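Local coordinates for protein aerobactin synthase IucC (Klebsiella pneumoniae, PDB 6CN7) that probably uses ATP to join a second N-acetyl-N-hydroxylysine to N-citryl-N-acetyl-N-hydroxylysine, completing the siderophore aerobactin, at residues A[409-414]-A[528-533]; A[511-516]-A[534-539]. The protein carries 5 engineered substitutions. One frame throughout, in Å; residues are numbered along the deposited sequence.

Contacts 1 and 2 meet at the point where helix 527-532 ends and the chain runs on as a loop: Phe533 closes segment 528-533 and Ser534 opens segment 534-539. Their centres lie about 12 Å apart, and side chains bridge that gap. Tyr411 CE1 of contact 1 approaches Leu535 CD1 of contact 2 to 3.5 Å, while Tyr411 CD2 lies 4.1 Å from Leu516 CD2. Tyr411 thus belongs to one apolar cluster shared by helix 395-417, helix 505-521 and the loop. Contact 1 adds a polar tie to the end of the short helix; between segments 511-516 and 534-539, contact 2 is apolar packing only.

Contact 1. Residues A[409-414]-A[528-533]; sequences PLYHLL and ARFALF
Tyr411 reaches from helix 395-417 to the C-terminal end of helix 527-532, where its OH donates a hydrogen bond to Phe533 O. The measured 2.5 Å between Tyr411 OH and Phe533 O is very short, and at this resolution the exact length is doubtful. The acceptor lies at the edge of the phenol ring, near its plane, as expected for a phenolic donor. With CG opposite the backbone N (chi1 -171°), the ring is carried far enough for its hydroxyl to meet the carbonyl. The same ring also meets Phe530. The two side chains cross at a slant, yet their ring planes are near parallel, at 16°, and slid apart (centroids 5.9 Å), with hardly any overlap. The closest carbons of the two rings are Tyr411 CE2 and Phe530 CD1, 4.0 Å apart.

One residue on, His412 turns off to another part of the fold, hydrogen-bonding Tyr519 and Asp311. Leu414, a turn after Tyr411, makes the second apolar contact. Its CG stands over the centre of the Phe533 ring at 3.9 Å from the centroid and only 6° off the ring normal, a CH-pi contact over one face. The branches then divide the face: Leu414 CD1 is 3.8 Å from Phe533 CE1, whereas Leu414 CD2 is 3.9 Å from Phe533 CD1. Ala475 and Ile479 of helix 475-499 also touch Phe533.

Phe533 is the first residue to leave helical backbone angles, and it is gripped twice from the long helix, through its carbonyl and through its ring. All four touching side chains are buried, so the phenol and the carbonyl satisfy each other's polarity in an otherwise apolar junction between the long helix and the end of the short one, at the point where the short helix gives way to loop.

Contact 2. Residues A[511-516]-A[534-539]; sequences LLAAVL and SLFKPQ
Ala513 and Leu516, neighbours across one turn of helix 505-521, receive Phe536 and Leu535 from a loop that makes an ST turn at Ser534. The union is a helix-to-loop packing within the FhuF-like sequence region, and it buries 169 Å² counted over both sides.

The aromatic part is an edge contact. Phe536 enters with its CE2-CZ rim foremost, and both helix methyl and methylene groups lie near the plane of the ring, not over a face. Ala513 CB is 3.5 Å from Phe536 CE2, a close fit, and 3.9 Å from Phe536 CZ. Leu516 CB adds a looser touch at 4.1 Å from Phe536 CZ. The small alanine side chain lets the rim of the ring come right up to the helix backbone, where Ala513 CA is 4.0 Å from Phe536 CZ.

The aliphatic part is one methyl-to-methyl meeting, Leu516 CD1 with Leu535 CD1 at 3.9 Å, between side chains crossing at about a right angle. Both leucines place CG opposite their own carbonyl carbon (chi1 -68° in Leu516, -61° in Leu535), and with chi2 extended in each the two CD1 methyls come together. Leu573 of helix 572-575 touches both of them and Phe536 as well.

Within segment 534-539 a side-chain hydrogen bond shapes the loop. Ser534 OG accepts from Phe536 N at 3.2 Å with an N-H...O angle of 163°, closing an ST turn from which Leu535 and Phe536 both point to the helix. Asn571 ND2 donates to Leu535 O, within this turn, and to Lys537 O, just past it.

Contact 1. Residues A[409-414]-A[528-533]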
loop_
_atom_site.group_PDB
_atom_site.type_symbol
_atom_site.label_atom_id
_atom_site.label_comp_id
_atom_site.label_asym_id
_atom_site.label_seq_id
_atom_site.Cartn_x
_atom_site.Cartn_y
_atom_site.Cartn_z
ATOM N N PRO A 409 -38.727 21.051 0.167
ATOM C CA PRO A 409 -38.877 19.651 -0.275
ATOM C C PRO A 409 -38.489 18.644 0.792
ATOM O O PRO A 409 -39.190 17.644 0.986
ATOM C CB PRO A 409 -37.951 19.562 -1.498
ATOM C CG PRO A 409 -37.691 20.960 -1.904
ATOM C CD PRO A 409 -37.793 21.803 -0.686
ATOM N N LEU A 410 -37.384 18.885 1.499
ATOM C CA LEU A 410 -36.922 17.929 2.499
ATOM C C LEU A 410 -37.877 17.861 3.683
ATOM O O LEU A 410 -38.165 16.772 4.193
ATOM C CB LEU A 410 -35.515 18.303 2.965
ATOM C CG LEU A 410 -34.420 18.219 1.897
ATOM C CD1 LEU A 410 -33.117 18.783 2.431
ATOM C CD2 LEU A 410 -34.227 16.785 1.428
ATOM N N TYR A 411 -38.381 19.010 4.136
ATOM C CA TYR A 411 -39.306 19.009 5.263
ATOM C C TYR A 411 -40.654 18.425 4.865
ATOM O O TYR A 411 -41.286 17.713 5.655
ATOM C CB TYR A 411 -39.467 20.429 5.801
ATOM C CG TYR A 411 -40.234 20.517 7.098
ATOM C CD1 TYR A 411 -39.809 19.827 8.226
ATOM C CD2 TYR A 411 -41.370 21.305 7.204
ATOM C CE1 TYR A 411 -40.502 19.907 9.418
ATOM C CE2 TYR A 411 -42.070 21.393 8.392
ATOM C CZ TYR A 411 -41.629 20.694 9.495
ATOM O OH TYR A 411 -42.325 20.778 10.680
ATOM N N HIS A 412 -41.108 18.714 3.644
ATOM C CA HIS A 412 -42.363 18.148 3.160
ATOM C C HIS A 412 -42.260 16.635 3.015
ATOM O O HIS A 412 -43.160 15.897 3.433
ATOM C CB HIS A 412 -42.744 18.795 1.827
ATOM C CG HIS A 412 -43.974 18.217 1.200
ATOM N ND1 HIS A 412 -45.232 18.376 1.739
ATOM C CD2 HIS A 412 -44.139 17.485 0.073
ATOM C CE1 HIS A 412 -46.118 17.766 0.975
ATOM N NE2 HIS A 412 -45.481 17.216 -0.042
ATOM N N LEU A 413 -41.167 16.154 2.417
ATOM C CA LEU A 413 -40.950 14.715 2.322
ATOM C C LEU A 413 -41.064 14.053 3.690
ATOM O O LEU A 413 -41.670 12.983 3.826
ATOM C CB LEU A 413 -39.577 14.438 1.704
ATOM C CG LEU A 413 -39.198 12.971 1.477
ATOM C CD1 LEU A 413 -40.163 12.298 0.514
ATOM C CD2 LEU A 413 -37.772 12.867 0.959
ATOM N N LEU A 414 -40.505 14.690 4.723
ATOM C CA LEU A 414 -40.531 14.110 6.063
ATOM C C LEU A 414 -41.941 14.104 6.643
ATOM O O LEU A 414 -42.427 13.066 7.108
ATOM C CB LEU A 414 -39.579 14.879 6.980
ATOM C CG LEU A 414 -39.655 14.545 8.475
ATOM C CD1 LEU A 414 -39.334 13.079 8.717
ATOM C CD2 LEU A 414 -38.722 15.438 9.275
ATOM N N ALA A 528 -51.326 18.215 12.292
ATOM C CA ALA A 528 -50.799 17.275 13.276
ATOM C C ALA A 528 -49.390 16.823 12.916
ATOM O O ALA A 528 -48.520 16.733 13.790
ATOM C CB ALA A 528 -51.732 16.073 13.402
ATOM N N ARG A 529 -49.144 16.526 11.638
ATOM C CA ARG A 529 -47.808 16.111 11.219
ATOM C C ARG A 529 -46.764 17.155 11.593
ATOM O O ARG A 529 -45.642 16.810 11.982
ATOM C CB ARG A 529 -47.783 15.852 9.711
ATOM C CG ARG A 529 -48.658 14.694 9.253
ATOM C CD ARG A 529 -48.075 13.351 9.671
ATOM N NE ARG A 529 -48.930 12.235 9.271
ATOM C CZ ARG A 529 -48.891 11.644 8.081
ATOM N NH1 ARG A 529 -48.037 12.055 7.151
ATOM N NH2 ARG A 529 -49.709 10.634 7.819
ATOM N N PHE A 530 -47.114 18.439 11.483
ATOM C CA PHE A 530 -46.154 19.492 11.795
ATOM C C PHE A 530 -45.880 19.565 13.292
ATOM O O PHE A 530 -44.745 19.822 13.708
ATOM C CB PHE A 530 -46.663 20.835 11.268
ATOM C CG PHE A 530 -46.770 20.899 9.769
ATOM C CD1 PHE A 530 -45.835 20.267 8.966
ATOM C CD2 PHE A 530 -47.806 21.589 9.161
ATOM C CE1 PHE A 530 -45.927 20.322 7.589
ATOM C CE2 PHE A 530 -47.904 21.646 7.781
ATOM C CZ PHE A 530 -46.962 21.011 6.995
ATOM N N ALA A 531 -46.905 19.344 14.119
ATOM C CA ALA A 531 -46.674 19.240 15.556
ATOM C C ALA A 531 -45.754 18.068 15.869
ATOM O O ALA A 531 -44.928 18.139 16.787
ATOM C CB ALA A 531 -48.002 19.091 16.295
ATOM N N LEU A 532 -45.881 16.980 15.109
ATOM C CA LEU A 532 -45.045 15.806 15.330
ATOM C C LEU A 532 -43.604 16.055 14.905
ATOM O O LEU A 532 -42.683 15.451 15.469
ATOM C CB LEU A 532 -45.631 14.614 14.572
ATOM C CG LEU A 532 -44.965 13.253 14.776
ATOM C CD1 LEU A 532 -45.127 12.774 16.209
ATOM C CD2 LEU A 532 -45.551 12.244 13.803
ATOM N N PHE A 533 -43.388 16.928 13.920
ATOM C CA PHE A 533 -42.042 17.261 13.464
ATOM C C PHE A 533 -41.783 18.759 13.581
ATOM O O PHE A 533 -41.502 19.420 12.575
ATOM C CB PHE A 533 -41.838 16.831 12.007
ATOM C CG PHE A 533 -41.946 15.352 11.781
ATOM C CD1 PHE A 533 -40.986 14.487 12.277
ATOM C CD2 PHE A 533 -42.995 14.831 11.044
ATOM C CE1 PHE A 533 -41.080 13.125 12.060
ATOM C CE2 PHE A 533 -43.096 13.471 10.821
ATOM C CZ PHE A 533 -42.138 12.616 11.328
#

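Contact 2. Residues A[511-516]-A[534-539]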
loop_
_atom_site.group_PDB
_atom_site.type_symbol
_atom_site.label_atom_id
_atom_site.label_comp_id
_atom_site.label_asym_id
_atom_site.label_seq_id
_atom_site.Cartn_x
_atom_site.Cartn_y
_atom_site.Cartn_z
ATOM N N LEU A 511 -36.142 34.728 7.766
ATOM C CA LEU A 511 -36.548 34.369 6.412
ATOM C C LEU A 511 -36.803 32.871 6.290
ATOM O O LEU A 511 -37.747 32.452 5.611
ATOM C CB LEU A 511 -35.480 34.810 5.411
ATOM C CG LEU A 511 -35.529 36.267 4.939
ATOM C CD1 LEU A 511 -35.305 37.233 6.078
ATOM C CD2 LEU A 511 -34.490 36.490 3.855
ATOM N N LEU A 512 -35.971 32.051 6.935
ATOM C CA LEU A 512 -36.180 30.608 6.894
ATOM C C LEU A 512 -37.492 30.230 7.568
ATOM O O LEU A 512 -38.262 29.417 7.045
ATOM C CB LEU A 512 -35.004 29.889 7.559
ATOM C CG LEU A 512 -35.111 28.364 7.654
ATOM C CD1 LEU A 512 -35.275 27.740 6.276
ATOM C CD2 LEU A 512 -33.893 27.787 8.364
ATOM N N ALA A 513 -37.761 30.813 8.737
ATOM C CA ALA A 513 -39.004 30.518 9.445
ATOM C C ALA A 513 -40.216 30.961 8.636
ATOM O O ALA A 513 -41.248 30.280 8.628
ATOM C CB ALA A 513 -38.998 31.195 10.813
ATOM N N ALA A 514 -40.110 32.100 7.948
ATOM C CA ALA A 514 -41.223 32.573 7.132
ATOM C C ALA A 514 -41.502 31.618 5.978
ATOM O O ALA A 514 -42.664 31.327 5.674
ATOM C CB ALA A 514 -40.928 33.977 6.608
ATOM N N VAL A 515 -40.451 31.122 5.323
ATOM C CA VAL A 515 -40.634 30.122 4.275
ATOM C C VAL A 515 -41.282 28.869 4.848
ATOM O O VAL A 515 -42.133 28.242 4.207
ATOM C CB VAL A 515 -39.287 29.809 3.595
ATOM C CG1 VAL A 515 -39.408 28.603 2.666
ATOM C CG2 VAL A 515 -38.799 31.017 2.817
ATOM N N LEU A 516 -40.894 28.485 6.066
ATOM C CA LEU A 516 -41.495 27.318 6.703
ATOM C C LEU A 516 -42.898 27.612 7.219
ATOM O O LEU A 516 -43.761 26.730 7.191
ATOM C CB LEU A 516 -40.610 26.824 7.850
ATOM C CG LEU A 516 -39.256 26.226 7.461
ATOM C CD1 LEU A 516 -38.364 26.087 8.685
ATOM C CD2 LEU A 516 -39.433 24.874 6.777
ATOM N N SER A 534 -41.866 19.305 14.791
ATOM C CA SER A 534 -41.811 20.751 14.967
ATOM C C SER A 534 -40.373 21.250 14.911
ATOM O O SER A 534 -39.492 20.721 15.598
ATOM C CB SER A 534 -42.450 21.155 16.292
ATOM O OG SER A 534 -42.207 22.523 16.569
ATOM N N LEU A 535 -40.143 22.274 14.091
ATOM C CA LEU A 535 -38.851 22.938 14.001
ATOM C C LEU A 535 -38.803 24.221 14.819
ATOM O O LEU A 535 -37.826 24.969 14.719
ATOM C CB LEU A 535 -38.520 23.249 12.540
ATOM C CG LEU A 535 -38.415 22.047 11.601
ATOM C CD1 LEU A 535 -38.349 22.517 10.156
ATOM C CD2 LEU A 535 -37.197 21.202 11.949
ATOM N N PHE A 536 -39.829 24.491 15.629
ATOM C CA PHE A 536 -39.929 25.742 16.371
ATOM C C PHE A 536 -40.025 25.523 17.877
ATOM O O PHE A 536 -40.463 26.421 18.602
ATOM C CB PHE A 536 -41.126 26.552 15.871
ATOM C CG PHE A 536 -40.997 26.989 14.441
ATOM C CD1 PHE A 536 -41.434 26.173 13.410
ATOM C CD2 PHE A 536 -40.428 28.211 14.126
ATOM C CE1 PHE A 536 -41.311 26.572 12.095
ATOM C CE2 PHE A 536 -40.304 28.614 12.814
ATOM C CZ PHE A 536 -40.745 27.794 11.795
ATOM N N LYS A 537 -39.630 24.350 18.367
ATOM C CA LYS A 537 -39.499 24.167 19.801
ATOM C C LYS A 537 -38.384 25.075 20.321
ATOM O O LYS A 537 -37.381 25.291 19.635
ATOM C CB LYS A 537 -39.195 22.707 20.139
ATOM C CG LYS A 537 -40.375 21.751 19.960
ATOM C CD LYS A 537 -40.007 20.334 20.399
ATOM C CE LYS A 537 -41.196 19.377 20.353
ATOM N NZ LYS A 537 -41.388 18.745 19.016
ATOM N N PRO A 538 -38.529 25.627 21.528
ATOM C CA PRO A 538 -37.536 26.605 22.005
ATOM C C PRO A 538 -36.132 26.050 22.137
ATOM O O PRO A 538 -35.172 26.831 22.109
ATOM C CB PRO A 538 -38.095 27.046 23.367
ATOM C CG PRO A 538 -39.036 25.978 23.772
ATOM C CD PRO A 538 -39.602 25.408 22.512
ATOM N N GLN A 539 -35.972 24.738 22.278
ATOM C CA GLN A 539 -34.661 24.127 22.420
ATOM C C GLN A 539 -34.438 23.084 21.331
ATOM O O GLN A 539 -35.381 22.580 20.716
ATOM C CB GLN A 539 -34.494 23.471 23.798
ATOM C CG GLN A 539 -34.437 24.451 24.964
ATOM C CD GLN A 539 -35.790 24.688 25.613
ATOM O OE1 GLN A 539 -36.781 24.046 25.267
ATOM N NE2 GLN A 539 -35.833 25.613 26.566
#